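Putative flagellar hook-associated protein (Vibrio parahaemolyticus, PDB 3PWX) is probably a structural component of the bacterial flagellum, a flagellin-family protein thought to act as a hook-associated protein. Local coordinates at residues 14-19 / 216-221; 28-33 / 206-211; 52-57 / 181-186; 80-85 / 110-115; 87-92 / 140-145. All blocks are in the same frame, centred on the assembly; numbering follows the deposited sequence.

Interactions 1, 2 and 3 all join helix 7-61 to helix 172-223. They lie along one long antiparallel pair, with the centres of interactions 1 and 3 about 54 Å apart and interaction 2 between them, about 18 Å from interaction 1. Along the chain they are nested, interaction 3 inside interaction 2 inside interaction 1. Interactions 4 and 5 both use helix 71-89 and sit nearer the interaction 3 end. Their centres are about 12 Å apart, and each touches interaction 3. Their segments alternate along the chain. The two long helices thus form the spine of an elongated protein, and the middle of the chain packs along it, from the interaction 3 end as far as interaction 2.

Interaction 1: 14-19 / 216-221; sequences LNLERE and LFVDKV
Val218 and Val221, which face Leu16 and Glu19, sit on a helical turn held by a bond from Lys220 N to Leu216 O, at 2.8 Å the shortest backbone bond within the two segments. The segments meet by van der Waals contact, without a polar bond between them; the valine methyls touch carbon and oxygen alike. Val218 is the centre and uses both methyls. CG1 stands anti to the backbone N (chi1 -178°) and rests against helix 7-61. There it lies 3.7 Å from Leu16 O and 4.1 Å from Leu16 CB. The other methyl, CG2, faces Glu19 and comes 3.9 Å from its OE2. The Glu19 chain is fully extended, which carries its carboxylate across the gap to the side of this methyl. One helical turn further on, Val221 CG1 meets Leu16 CD1 at 4.1 Å, and these two side chains cross at about a right angle. Leu16 therefore touches both valines, one with its base and one with its tip. It also reaches Ser222, and Glu19 also touches Asn214. A polar tie runs beside the contact: Asp219 OD1 is hydrogen-bonded to Asn20 ND2, while its OD2 forms a salt bridge with Lys215. The helix axes pass 10.1 Å apart at 155°, so the helices run antiparallel. A coiled coil is predicted from Leu16 onward. The arrangement is consistent with the antiparallel pairing of N- and C-terminal helices known in flagellins.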
# COMPACT_ATOMS: atom_id res chain seq x y z
N LEU A 14 5.01 -13.67 26.94
CA LEU A 14 4.03 -14.11 25.99
C LEU A 14 3.66 -13.02 25.02
O LEU A 14 3.47 -13.28 23.83
CB LEU A 14 2.79 -14.64 26.69
CG LEU A 14 2.92 -15.97 27.43
CD1 LEU A 14 1.86 -16.03 28.53
CD2 LEU A 14 2.77 -17.15 26.53
N ASN A 15 3.56 -11.80 25.49
CA ASN A 15 3.35 -10.71 24.54
C ASN A 15 4.55 -10.33 23.68
O ASN A 15 4.38 -9.85 22.58
CB ASN A 15 2.64 -9.52 25.15
CG ASN A 15 1.16 -9.78 25.26
OD1 ASN A 15 0.48 -9.98 24.22
ND2 ASN A 15 0.65 -9.87 26.48
N LEU A 16 5.76 -10.56 24.17
CA LEU A 16 6.90 -10.46 23.28
C LEU A 16 6.90 -11.59 22.23
O LEU A 16 7.25 -11.35 21.08
CB LEU A 16 8.21 -10.37 24.05
CG LEU A 16 8.39 -9.21 25.04
CD1 LEU A 16 9.53 -9.53 26.00
CD2 LEU A 16 8.62 -7.85 24.38
N GLU A 17 6.47 -12.80 22.59
CA GLU A 17 6.40 -13.88 21.62
C GLU A 17 5.44 -13.55 20.48
O GLU A 17 5.78 -13.75 19.28
CB GLU A 17 6.01 -15.20 22.26
CG GLU A 17 7.16 -16.14 22.59
CD GLU A 17 6.74 -17.32 23.54
OE1 GLU A 17 5.52 -17.66 23.69
OE2 GLU A 17 7.65 -17.90 24.19
N ARG A 18 4.24 -13.08 20.86
CA ARG A 18 3.20 -12.68 19.91
C ARG A 18 3.62 -11.50 19.02
O ARG A 18 3.23 -11.45 17.86
CB ARG A 18 1.93 -12.33 20.64
CG ARG A 18 0.91 -11.60 19.81
CD ARG A 18 -0.33 -11.29 20.66
NE ARG A 18 -1.56 -11.10 19.88
CZ ARG A 18 -2.79 -11.26 20.36
NH1 ARG A 18 -3.00 -11.65 21.61
NH2 ARG A 18 -3.84 -11.07 19.58
N GLU A 19 4.39 -10.56 19.57
CA GLU A 19 4.91 -9.45 18.78
C GLU A 19 6.03 -9.94 17.86
O GLU A 19 6.12 -9.54 16.70
CB GLU A 19 5.39 -8.29 19.66
CG GLU A 19 5.86 -7.04 18.85
CD GLU A 19 6.37 -5.87 19.74
OE1 GLU A 19 6.14 -5.87 21.00
OE2 GLU A 19 6.98 -4.92 19.16
N LEU A 216 15.34 -7.16 16.87
CA LEU A 216 16.44 -7.07 17.84
C LEU A 216 15.97 -6.72 19.22
O LEU A 216 16.24 -7.45 20.17
CB LEU A 216 17.49 -6.05 17.43
CG LEU A 216 18.83 -6.68 17.12
CD1 LEU A 216 19.72 -5.63 16.45
CD2 LEU A 216 19.47 -7.28 18.37
N PHE A 217 15.28 -5.57 19.32
CA PHE A 217 14.92 -5.01 20.60
C PHE A 217 14.13 -6.06 21.27
O PHE A 217 14.41 -6.37 22.40
CB PHE A 217 14.11 -3.71 20.50
CG PHE A 217 14.80 -2.63 19.71
CD1 PHE A 217 16.05 -2.11 20.13
CD2 PHE A 217 14.24 -2.14 18.52
CE1 PHE A 217 16.70 -1.14 19.37
CE2 PHE A 217 14.90 -1.14 17.77
CZ PHE A 217 16.12 -0.65 18.20
N VAL A 218 13.19 -6.66 20.52
CA VAL A 218 12.36 -7.75 21.03
C VAL A 218 13.16 -8.95 21.53
O VAL A 218 12.95 -9.35 22.65
CB VAL A 218 11.19 -8.15 20.07
CG1 VAL A 218 10.32 -9.27 20.67
CG2 VAL A 218 10.30 -6.94 19.79
N ASP A 219 14.06 -9.53 20.73
CA ASP A 219 14.94 -10.61 21.25
C ASP A 219 15.74 -10.22 22.51
O ASP A 219 15.83 -11.04 23.43
CB ASP A 219 15.94 -11.10 20.21
CG ASP A 219 15.31 -11.84 19.05
OD1 ASP A 219 14.29 -12.54 19.20
OD2 ASP A 219 15.90 -11.71 17.94
N LYS A 220 16.31 -9.01 22.54
CA LYS A 220 17.08 -8.55 23.69
C LYS A 220 16.26 -8.47 24.98
O LYS A 220 16.58 -9.13 25.96
CB LYS A 220 17.69 -7.18 23.42
CG LYS A 220 18.52 -6.69 24.58
CD LYS A 220 18.19 -5.26 24.91
CE LYS A 220 18.60 -4.95 26.34
NZ LYS A 220 19.36 -3.67 26.44
N VAL A 221 15.20 -7.66 24.96
CA VAL A 221 14.27 -7.54 26.07
C VAL A 221 13.73 -8.91 26.46
O VAL A 221 13.53 -9.18 27.66
CB VAL A 221 13.11 -6.53 25.77
CG1 VAL A 221 12.13 -6.45 26.93
CG2 VAL A 221 13.65 -5.12 25.43

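Interaction 2: 28-33 / 206-211; sequences SNIANL and LMDGAH
The His211 ring turns an edge to Ile30. Ile30 CD1 lies in the ring plane, 3.9 Å from His211 CD2. The same imidazole meets the ring of Tyr26, their planes about 10° apart, and its NE2 is bonded to Val130 O on strand 127-131. The other flat group is the Asp208 carboxylate. Its OD2 lies 4.0 Å from Ile30 CG2 and has a weak hydrogen bond with Gln27 NE2.

Ile30 is the one residue of segment 28-33 that reaches across. Its CG1 branch is drawn out straight (chi2 -174°), which sets CD1 among Met207, Asp208 and His211. CD1 is 3.9 Å from Met207 CB and 4.0 Å from Asp208 N. Only the base of Met207 takes part, since its chain bends and its selenium end leads away. Leu204, Met207, Asp208 and His211 are spaced i, i+3, i+4 and i+7, and Ile30 sits among them as a knob in a hole of helix 172-223, as in a coiled coil; Val130 covers Ile30 and Met207, and Asn203 of the second subunit packs on Met207. The helices cross antiparallel, their axes 10.3 Å apart.

The chemistry is mixed: one branched apolar side chain fills the middle, and the polar groups around it find partners outside the two segments. The bond to a carbonyl implies that His211 NE2 carries a proton.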
# COMPACT_ATOMS: atom_id res chain seq x y z
N SER A 28 7.81 -12.31 6.26
CA SER A 28 7.46 -13.37 5.32
C SER A 28 6.58 -12.87 4.19
O SER A 28 6.68 -13.39 3.09
CB SER A 28 6.79 -14.54 6.02
OG SER A 28 6.25 -15.40 5.05
N ASN A 29 5.74 -11.86 4.45
CA ASN A 29 4.92 -11.26 3.40
C ASN A 29 5.82 -10.50 2.45
O ASN A 29 5.66 -10.59 1.22
CB ASN A 29 3.90 -10.30 4.01
CG ASN A 29 2.76 -11.02 4.70
OD1 ASN A 29 2.68 -12.26 4.69
ND2 ASN A 29 1.86 -10.24 5.34
N ILE A 30 6.78 -9.78 3.02
CA ILE A 30 7.72 -9.00 2.24
C ILE A 30 8.69 -9.86 1.35
O ILE A 30 8.84 -9.60 0.14
CB ILE A 30 8.52 -8.11 3.16
CG1 ILE A 30 7.56 -7.22 3.97
CG2 ILE A 30 9.58 -7.33 2.40
CD1 ILE A 30 8.33 -6.20 4.81
N ALA A 31 9.35 -10.87 1.91
CA ALA A 31 10.09 -11.82 1.09
C ALA A 31 9.13 -12.40 0.02
O ALA A 31 9.51 -12.56 -1.13
CB ALA A 31 10.70 -12.92 1.94
N ASN A 32 7.89 -12.73 0.37
CA ASN A 32 7.08 -13.32 -0.71
C ASN A 32 6.72 -12.33 -1.76
O ASN A 32 6.61 -12.67 -2.94
CB ASN A 32 5.90 -14.12 -0.20
CG ASN A 32 6.36 -15.38 0.50
OD1 ASN A 32 7.36 -15.97 0.11
ND2 ASN A 32 5.65 -15.81 1.55
N LEU A 33 6.59 -11.07 -1.37
CA LEU A 33 6.19 -10.07 -2.34
C LEU A 33 7.39 -9.80 -3.31
O LEU A 33 7.22 -9.70 -4.53
CB LEU A 33 5.62 -8.81 -1.66
CG LEU A 33 5.26 -7.62 -2.55
CD1 LEU A 33 4.39 -8.03 -3.76
CD2 LEU A 33 4.58 -6.55 -1.73
N LEU A 206 13.32 -1.00 2.98
CA LEU A 206 13.15 -0.12 4.15
C LEU A 206 12.24 -0.74 5.21
O LEU A 206 12.63 -0.78 6.35
CB LEU A 206 12.62 1.26 3.78
CG LEU A 206 13.65 2.17 3.13
CD1 LEU A 206 12.98 3.27 2.34
CD2 LEU A 206 14.65 2.77 4.16
N MSE A 207 11.06 -1.22 4.86
CA MSE A 207 10.19 -1.87 5.86
C MSE A 207 10.81 -3.05 6.53
O MSE A 207 10.67 -3.24 7.73
CB MSE A 207 8.95 -2.42 5.22
CG MSE A 207 8.14 -1.39 4.53
SE MSE A 207 7.17 -0.16 5.71
CE MSE A 207 6.19 0.33 4.09
N ASP A 208 11.43 -3.90 5.74
CA ASP A 208 12.09 -5.09 6.23
C ASP A 208 13.25 -4.75 7.23
O ASP A 208 13.41 -5.38 8.28
CB ASP A 208 12.61 -5.86 5.02
CG ASP A 208 12.90 -7.29 5.32
OD1 ASP A 208 14.10 -7.61 5.38
OD2 ASP A 208 11.95 -8.08 5.53
N GLY A 209 14.01 -3.72 6.92
CA GLY A 209 15.08 -3.24 7.81
C GLY A 209 14.57 -2.78 9.17
O GLY A 209 15.18 -3.04 10.22
N ALA A 210 13.43 -2.09 9.16
CA ALA A 210 12.82 -1.62 10.38
C ALA A 210 12.27 -2.80 11.21
O ALA A 210 12.37 -2.79 12.46
CB ALA A 210 11.73 -0.65 10.04
N HIS A 211 11.73 -3.81 10.52
CA HIS A 211 11.27 -5.05 11.16
C HIS A 211 12.43 -5.80 11.78
O HIS A 211 12.29 -6.45 12.80
CB HIS A 211 10.62 -5.96 10.12
CG HIS A 211 9.20 -5.59 9.79
ND1 HIS A 211 8.32 -5.11 10.74
CD2 HIS A 211 8.49 -5.69 8.64
CE1 HIS A 211 7.15 -4.87 10.17
NE2 HIS A 211 7.22 -5.23 8.91

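Interaction 3: 52-57 / 181-186; sequences KSMRDI and NAIDDT
Arg55 and Ile183 bring the two backbones nearest, with 6.8 Å between their CA atoms. The segments are helical and run antiparallel at 159°, their axes 10.2 Å apart. Ile183 packs between Met54 and Arg55. Its CD1 touches Met54 CG at 3.7 Å. Its other branch, CG2, lies 4.0 Å from Arg55 CB, against the stem of the arginine. The Met54 end leads away to Leu78 and Tyr81 of helix 71-89 and to Ile158 of helix 154-166. Ile183 in turn touches Val154, at the start of that same helix. The contact is therefore one seam of a helical bundle, in which helices 71-89 and 154-166 pack against the long pair.

At the side of this apolar seam the Arg55 chain, extended from CG to NE, crosses Asp184 at about a right angle and forms a salt bridge. NE gives the main bond, 2.8 Å to Asp184 OD1 with a bent N-H...O angle of 142°. It uses the syn lone pair of that oxygen. NH2 adds weak bonds to both oxygens, the one to OD2 being 3.3 Å long. The guanidinium and carboxylate planes are turned 38° apart, so the two groups do not lie flat together.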
# COMPACT_ATOMS: atom_id res chain seq x y z
N LYS A 52 12.55 -4.70 -28.70
CA LYS A 52 13.82 -4.31 -29.27
C LYS A 52 14.05 -5.03 -30.64
O LYS A 52 14.24 -4.38 -31.66
CB LYS A 52 14.88 -4.65 -28.22
CG LYS A 52 16.23 -4.23 -28.48
CD LYS A 52 16.36 -2.74 -28.57
CE LYS A 52 17.43 -2.36 -29.62
NZ LYS A 52 18.59 -3.32 -29.70
N SER A 53 13.98 -6.36 -30.66
CA SER A 53 14.16 -7.09 -31.91
C SER A 53 13.10 -6.73 -32.94
O SER A 53 13.39 -6.62 -34.14
CB SER A 53 14.14 -8.60 -31.66
OG SER A 53 14.88 -8.89 -30.50
N MSE A 54 11.87 -6.53 -32.48
CA MSE A 54 10.84 -6.17 -33.42
C MSE A 54 11.21 -4.80 -34.00
O MSE A 54 11.12 -4.60 -35.20
CB MSE A 54 9.53 -6.19 -32.72
CG MSE A 54 8.34 -5.69 -33.45
SE MSE A 54 6.78 -6.04 -32.27
CE MSE A 54 6.88 -7.99 -32.30
N ARG A 55 11.69 -3.86 -33.19
CA ARG A 55 12.02 -2.55 -33.73
C ARG A 55 13.21 -2.57 -34.76
O ARG A 55 13.21 -1.82 -35.72
CB ARG A 55 12.31 -1.63 -32.61
CG ARG A 55 12.13 -0.20 -32.91
CD ARG A 55 12.84 0.47 -31.77
NE ARG A 55 12.77 1.92 -31.74
CZ ARG A 55 13.80 2.75 -31.92
NH1 ARG A 55 15.03 2.28 -32.17
NH2 ARG A 55 13.58 4.07 -31.82
N ASP A 56 14.18 -3.45 -34.55
CA ASP A 56 15.33 -3.56 -35.40
C ASP A 56 14.97 -4.08 -36.80
O ASP A 56 15.61 -3.70 -37.81
CB ASP A 56 16.33 -4.52 -34.76
CG ASP A 56 17.07 -3.90 -33.59
OD1 ASP A 56 17.01 -2.67 -33.32
OD2 ASP A 56 17.74 -4.70 -32.91
N ILE A 57 13.96 -4.95 -36.83
CA ILE A 57 13.44 -5.53 -38.05
C ILE A 57 12.64 -4.51 -38.87
O ILE A 57 12.85 -4.38 -40.09
CB ILE A 57 12.53 -6.76 -37.75
CG1 ILE A 57 13.38 -7.96 -37.30
CG2 ILE A 57 11.66 -7.09 -38.95
CD1 ILE A 57 12.57 -9.00 -36.53
N ASN A 181 6.63 4.28 -33.65
CA ASN A 181 5.98 5.06 -32.59
C ASN A 181 5.21 4.20 -31.56
O ASN A 181 5.23 4.52 -30.36
CB ASN A 181 5.09 6.17 -33.18
CG ASN A 181 5.88 7.17 -34.02
OD1 ASN A 181 7.07 7.35 -33.84
ND2 ASN A 181 5.20 7.83 -34.94
N ALA A 182 4.57 3.13 -32.00
CA ALA A 182 3.85 2.26 -31.10
C ALA A 182 4.83 1.43 -30.30
O ALA A 182 4.62 1.21 -29.05
CB ALA A 182 2.88 1.39 -31.83
N ILE A 183 5.89 0.99 -30.96
CA ILE A 183 6.97 0.29 -30.25
C ILE A 183 7.65 1.20 -29.26
O ILE A 183 7.71 0.86 -28.09
CB ILE A 183 8.02 -0.33 -31.18
CG1 ILE A 183 7.38 -1.41 -32.06
CG2 ILE A 183 9.15 -0.91 -30.29
CD1 ILE A 183 8.24 -1.96 -33.18
N ASP A 184 8.15 2.37 -29.69
CA ASP A 184 8.71 3.34 -28.71
C ASP A 184 7.81 3.59 -27.50
O ASP A 184 8.32 3.66 -26.38
CB ASP A 184 9.16 4.67 -29.33
CG ASP A 184 10.29 4.46 -30.30
OD1 ASP A 184 10.86 3.33 -30.29
OD2 ASP A 184 10.63 5.39 -31.07
N ASP A 185 6.49 3.71 -27.71
CA ASP A 185 5.58 4.03 -26.58
C ASP A 185 5.43 2.85 -25.63
O ASP A 185 5.48 3.01 -24.38
CB ASP A 185 4.20 4.45 -27.08
CG ASP A 185 4.23 5.77 -27.79
OD1 ASP A 185 5.20 6.54 -27.53
OD2 ASP A 185 3.30 6.04 -28.60
N THR A 186 5.28 1.67 -26.20
CA THR A 186 5.14 0.50 -25.37
C THR A 186 6.42 0.33 -24.56
O THR A 186 6.40 0.13 -23.33
CB THR A 186 4.67 -0.73 -26.16
OG1 THR A 186 3.48 -0.38 -26.84
CG2 THR A 186 4.31 -1.88 -25.25

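Interaction 4: 80-85 / 110-115; sequences SYRDSI and LNKSSG
Lys112 NZ sits over one face of the Arg82 guanidinium, 3.3 Å from Arg82 NH2: two positively charged groups in contact, one above the other. A shared partner, Asp159 of helix 154-166, probably makes this possible. Its OD1 makes a salt bridge with Arg82 NH2, and its OD2 makes one with Lys112 NZ. The contact thus pins a small beta hairpin, strands 110-111 and 118-119, to helix 71-89 through a shared carboxylate. Lys112 begins the type I turn that runs to Gly115 and leaves the first strand.

The ammonium lies off-centre over the guanidinium, nearer NH2 than CZ, with 3.6 Å between Lys112 NZ and Arg82 CZ. The Lys112 chain is extended beyond CG and meets the arginine at about a right angle. Arg82 bends at chi3 (72°), which brings its NE/NH1 edge to Asp83. There NE and NH1 both bond the single oxygen Asp83 OD1, each at 3.0 Å and in the guanidinium plane. This side-on grip should fix the rotation of the group. Lys112 NZ also has a weak hydrogen bond with Tyr117 OH. The negative charge of Asp83, with OD1 5.9 Å from Lys112 NZ, probably eases the close approach as well.

Asn111 shapes the turn itself. Its side chain folds forward in an Asx turn, and Asn111 OD1 accepts from Ser113 N at 3.0 Å.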
# COMPACT_ATOMS: atom_id res chain seq x y z
N SER A 80 7.12 -13.90 -34.63
CA SER A 80 7.73 -14.57 -33.47
C SER A 80 7.77 -13.75 -32.22
O SER A 80 7.37 -14.25 -31.16
CB SER A 80 9.16 -14.97 -33.72
OG SER A 80 9.18 -16.36 -33.78
N TYR A 81 8.27 -12.53 -32.35
CA TYR A 81 8.37 -11.57 -31.24
C TYR A 81 6.97 -11.10 -30.81
O TYR A 81 6.71 -10.97 -29.62
CB TYR A 81 9.33 -10.42 -31.60
CG TYR A 81 10.76 -10.92 -31.86
CD1 TYR A 81 11.47 -11.53 -30.83
CD2 TYR A 81 11.36 -10.81 -33.10
CE1 TYR A 81 12.76 -12.00 -31.00
CE2 TYR A 81 12.69 -11.30 -33.31
CZ TYR A 81 13.37 -11.88 -32.22
OH TYR A 81 14.62 -12.38 -32.27
N ARG A 82 6.08 -10.95 -31.78
CA ARG A 82 4.70 -10.72 -31.52
C ARG A 82 4.11 -11.80 -30.63
O ARG A 82 3.50 -11.47 -29.60
CB ARG A 82 3.91 -10.58 -32.81
CG ARG A 82 2.43 -10.26 -32.59
CD ARG A 82 1.63 -10.63 -33.83
NE ARG A 82 1.52 -12.09 -33.95
CZ ARG A 82 1.00 -12.73 -35.01
NH1 ARG A 82 0.99 -14.05 -35.06
NH2 ARG A 82 0.56 -12.02 -36.04
N ASP A 83 4.37 -13.07 -30.93
CA ASP A 83 3.72 -14.13 -30.16
C ASP A 83 4.32 -14.23 -28.79
O ASP A 83 3.60 -14.29 -27.80
CB ASP A 83 3.84 -15.48 -30.85
CG ASP A 83 3.04 -15.54 -32.15
OD1 ASP A 83 2.24 -14.63 -32.45
OD2 ASP A 83 3.25 -16.54 -32.88
N SER A 84 5.64 -14.20 -28.75
CA SER A 84 6.42 -14.16 -27.53
C SER A 84 6.01 -13.02 -26.53
O SER A 84 6.07 -13.18 -25.30
CB SER A 84 7.89 -14.10 -27.95
OG SER A 84 8.72 -13.58 -26.92
N ILE A 85 5.58 -11.87 -27.06
CA ILE A 85 5.11 -10.77 -26.23
C ILE A 85 3.70 -11.08 -25.72
O ILE A 85 3.37 -10.75 -24.59
CB ILE A 85 5.10 -9.45 -27.01
CG1 ILE A 85 6.50 -8.87 -27.07
CG2 ILE A 85 4.16 -8.45 -26.43
CD1 ILE A 85 6.75 -8.05 -28.38
N LEU A 110 -4.65 -11.27 -22.53
CA LEU A 110 -4.80 -10.99 -23.95
C LEU A 110 -5.52 -12.14 -24.68
O LEU A 110 -5.25 -13.31 -24.44
CB LEU A 110 -3.43 -10.80 -24.59
CG LEU A 110 -2.70 -9.47 -24.58
CD1 LEU A 110 -1.25 -9.75 -24.80
CD2 LEU A 110 -3.21 -8.63 -25.70
N ASN A 111 -6.42 -11.78 -25.58
CA ASN A 111 -7.19 -12.73 -26.35
C ASN A 111 -7.18 -12.26 -27.81
O ASN A 111 -7.35 -11.07 -28.08
CB ASN A 111 -8.62 -12.75 -25.84
CG ASN A 111 -9.38 -14.01 -26.24
OD1 ASN A 111 -9.23 -14.54 -27.34
ND2 ASN A 111 -10.22 -14.49 -25.33
N LYS A 112 -7.01 -13.20 -28.75
CA LYS A 112 -6.95 -12.86 -30.20
C LYS A 112 -8.08 -13.50 -30.98
O LYS A 112 -8.19 -13.32 -32.20
CB LYS A 112 -5.59 -13.23 -30.83
CG LYS A 112 -5.21 -12.26 -31.96
CD LYS A 112 -4.27 -12.87 -33.05
CE LYS A 112 -3.86 -11.79 -34.08
NZ LYS A 112 -2.53 -12.04 -34.83
N SER A 113 -8.94 -14.22 -30.26
CA SER A 113 -10.15 -14.86 -30.81
C SER A 113 -10.94 -14.03 -31.82
O SER A 113 -11.64 -14.58 -32.65
CB SER A 113 -11.11 -15.22 -29.68
OG SER A 113 -10.71 -16.43 -29.09
N SER A 114 -10.88 -12.71 -31.72
CA SER A 114 -11.77 -11.87 -32.49
C SER A 114 -11.19 -11.49 -33.84
O SER A 114 -11.87 -10.84 -34.63
CB SER A 114 -12.23 -10.64 -31.65
OG SER A 114 -11.23 -9.67 -31.42
N GLY A 115 -9.96 -11.93 -34.12
CA GLY A 115 -9.20 -11.42 -35.26
C GLY A 115 -8.23 -10.28 -34.92
O GLY A 115 -7.34 -9.97 -35.70

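Interaction 5: 87-92 / 140-145; sequences SSFNAQ and MTAQEI
Phe89, Ala142 and Ile145 form a buried apolar contact close to the centre of the chain. It joins helix 71-89 to the short helix 142-145, which follows the hairpin of strands 127-131 and 134-137. The short helix opens with an N-cap at Thr141, and its one turn faces the phenylalanine. The backbones come nearest at Phe89 and Ala142, whose CA atoms are 6.1 Å apart.

The Phe89 ring does most of the touching. With chi1 at -84° its CG lies away from the carbonyl carbon, which directs the ring at the short helix. Ala142 CB comes 3.6 Å from Phe89 CD1. Ile145 meets the ring edge-on at the far end, close to the ring plane, with CG2 3.8 Å from Phe89 CZ. Ala142 and Ile145 are three residues apart, so both lie on the side of the helix turned to the ring.

Leu146 also packs on Phe89, and Leu110 CD1 touches Phe89 CB at 3.9 Å. Ile145 also packs on Val190 of helix 172-223, and its O accepts from Asn189 ND2. The contact therefore links helix 71-89 to helix 172-223 through a single turn. That turn is held at its start by Glu144 N, which donates to Thr141 OG1 at 3.0 Å with an angle of 156°.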
# COMPACT_ATOMS: atom_id res chain seq x y z
N SER A 87 2.70 -14.16 -25.10
CA SER A 87 3.01 -15.14 -24.04
C SER A 87 3.46 -14.59 -22.70
O SER A 87 3.18 -15.19 -21.65
CB SER A 87 4.13 -16.07 -24.48
OG SER A 87 3.55 -17.16 -25.11
N SER A 88 4.27 -13.53 -22.75
CA SER A 88 4.77 -12.94 -21.55
C SER A 88 3.63 -12.24 -20.85
O SER A 88 3.51 -12.37 -19.66
CB SER A 88 5.92 -11.99 -21.85
OG SER A 88 6.99 -12.72 -22.49
N PHE A 89 2.75 -11.56 -21.56
CA PHE A 89 1.68 -10.86 -20.81
C PHE A 89 0.60 -11.80 -20.27
O PHE A 89 -0.24 -11.37 -19.48
CB PHE A 89 1.01 -9.79 -21.65
CG PHE A 89 1.72 -8.52 -21.65
CD1 PHE A 89 1.78 -7.75 -20.51
CD2 PHE A 89 2.37 -8.10 -22.81
CE1 PHE A 89 2.47 -6.55 -20.50
CE2 PHE A 89 3.07 -6.89 -22.81
CZ PHE A 89 3.11 -6.11 -21.66
N ASN A 90 0.64 -13.06 -20.71
CA ASN A 90 -0.29 -14.13 -20.36
C ASN A 90 0.38 -15.16 -19.45
O ASN A 90 -0.14 -16.24 -19.23
CB ASN A 90 -0.82 -14.82 -21.61
CG ASN A 90 -2.00 -14.08 -22.23
OD1 ASN A 90 -2.61 -13.19 -21.60
ND2 ASN A 90 -2.33 -14.43 -23.45
N ALA A 91 1.54 -14.78 -18.91
CA ALA A 91 2.25 -15.57 -17.91
C ALA A 91 1.33 -15.93 -16.76
O ALA A 91 0.45 -15.14 -16.38
CB ALA A 91 3.43 -14.78 -17.39
N GLN A 92 1.55 -17.12 -16.21
CA GLN A 92 0.80 -17.62 -15.09
C GLN A 92 1.81 -17.97 -14.02
O GLN A 92 2.98 -18.24 -14.35
CB GLN A 92 0.00 -18.87 -15.48
CG GLN A 92 -1.08 -18.63 -16.48
CD GLN A 92 -1.63 -19.92 -17.05
OE1 GLN A 92 -1.11 -20.43 -18.03
NE2 GLN A 92 -2.68 -20.46 -16.45
N MSE A 140 1.44 -5.69 -11.64
CA MSE A 140 1.40 -4.78 -12.80
C MSE A 140 0.29 -5.29 -13.71
O MSE A 140 -0.13 -6.43 -13.57
CB MSE A 140 2.73 -4.72 -13.56
CG MSE A 140 3.90 -4.07 -12.84
SE MSE A 140 3.54 -2.25 -12.16
CE MSE A 140 3.23 -1.32 -13.85
N THR A 141 -0.25 -4.44 -14.57
CA THR A 141 -1.25 -4.92 -15.50
C THR A 141 -0.93 -4.73 -16.97
O THR A 141 -0.46 -3.67 -17.39
CB THR A 141 -2.69 -4.42 -15.21
OG1 THR A 141 -2.85 -3.05 -15.61
CG2 THR A 141 -3.01 -4.67 -13.78
N ALA A 142 -1.26 -5.75 -17.75
CA ALA A 142 -1.16 -5.65 -19.22
C ALA A 142 -2.03 -4.47 -19.65
O ALA A 142 -1.67 -3.69 -20.50
CB ALA A 142 -1.62 -6.92 -19.86
N GLN A 143 -3.19 -4.31 -19.04
CA GLN A 143 -4.03 -3.25 -19.52
C GLN A 143 -3.49 -1.86 -19.35
O GLN A 143 -3.72 -1.03 -20.19
CB GLN A 143 -5.42 -3.33 -18.92
CG GLN A 143 -6.25 -2.22 -19.39
CD GLN A 143 -7.64 -2.64 -19.38
OE1 GLN A 143 -8.09 -3.33 -20.33
NE2 GLN A 143 -8.37 -2.28 -18.30
N GLU A 144 -2.77 -1.59 -18.28
CA GLU A 144 -2.12 -0.29 -18.14
C GLU A 144 -0.87 -0.20 -19.02
O GLU A 144 -0.63 0.85 -19.64
CB GLU A 144 -1.82 -0.01 -16.67
CG GLU A 144 -0.93 1.21 -16.50
CD GLU A 144 -0.55 1.45 -15.04
OE1 GLU A 144 -1.27 0.92 -14.13
OE2 GLU A 144 0.45 2.18 -14.80
N ILE A 145 -0.11 -1.29 -19.11
CA ILE A 145 1.16 -1.30 -19.88
C ILE A 145 1.03 -1.20 -21.40
O ILE A 145 1.85 -0.51 -22.08
CB ILE A 145 2.06 -2.49 -19.43
CG1 ILE A 145 2.48 -2.25 -17.93
CG2 ILE A 145 3.26 -2.57 -20.24
CD1 ILE A 145 3.03 -3.46 -17.22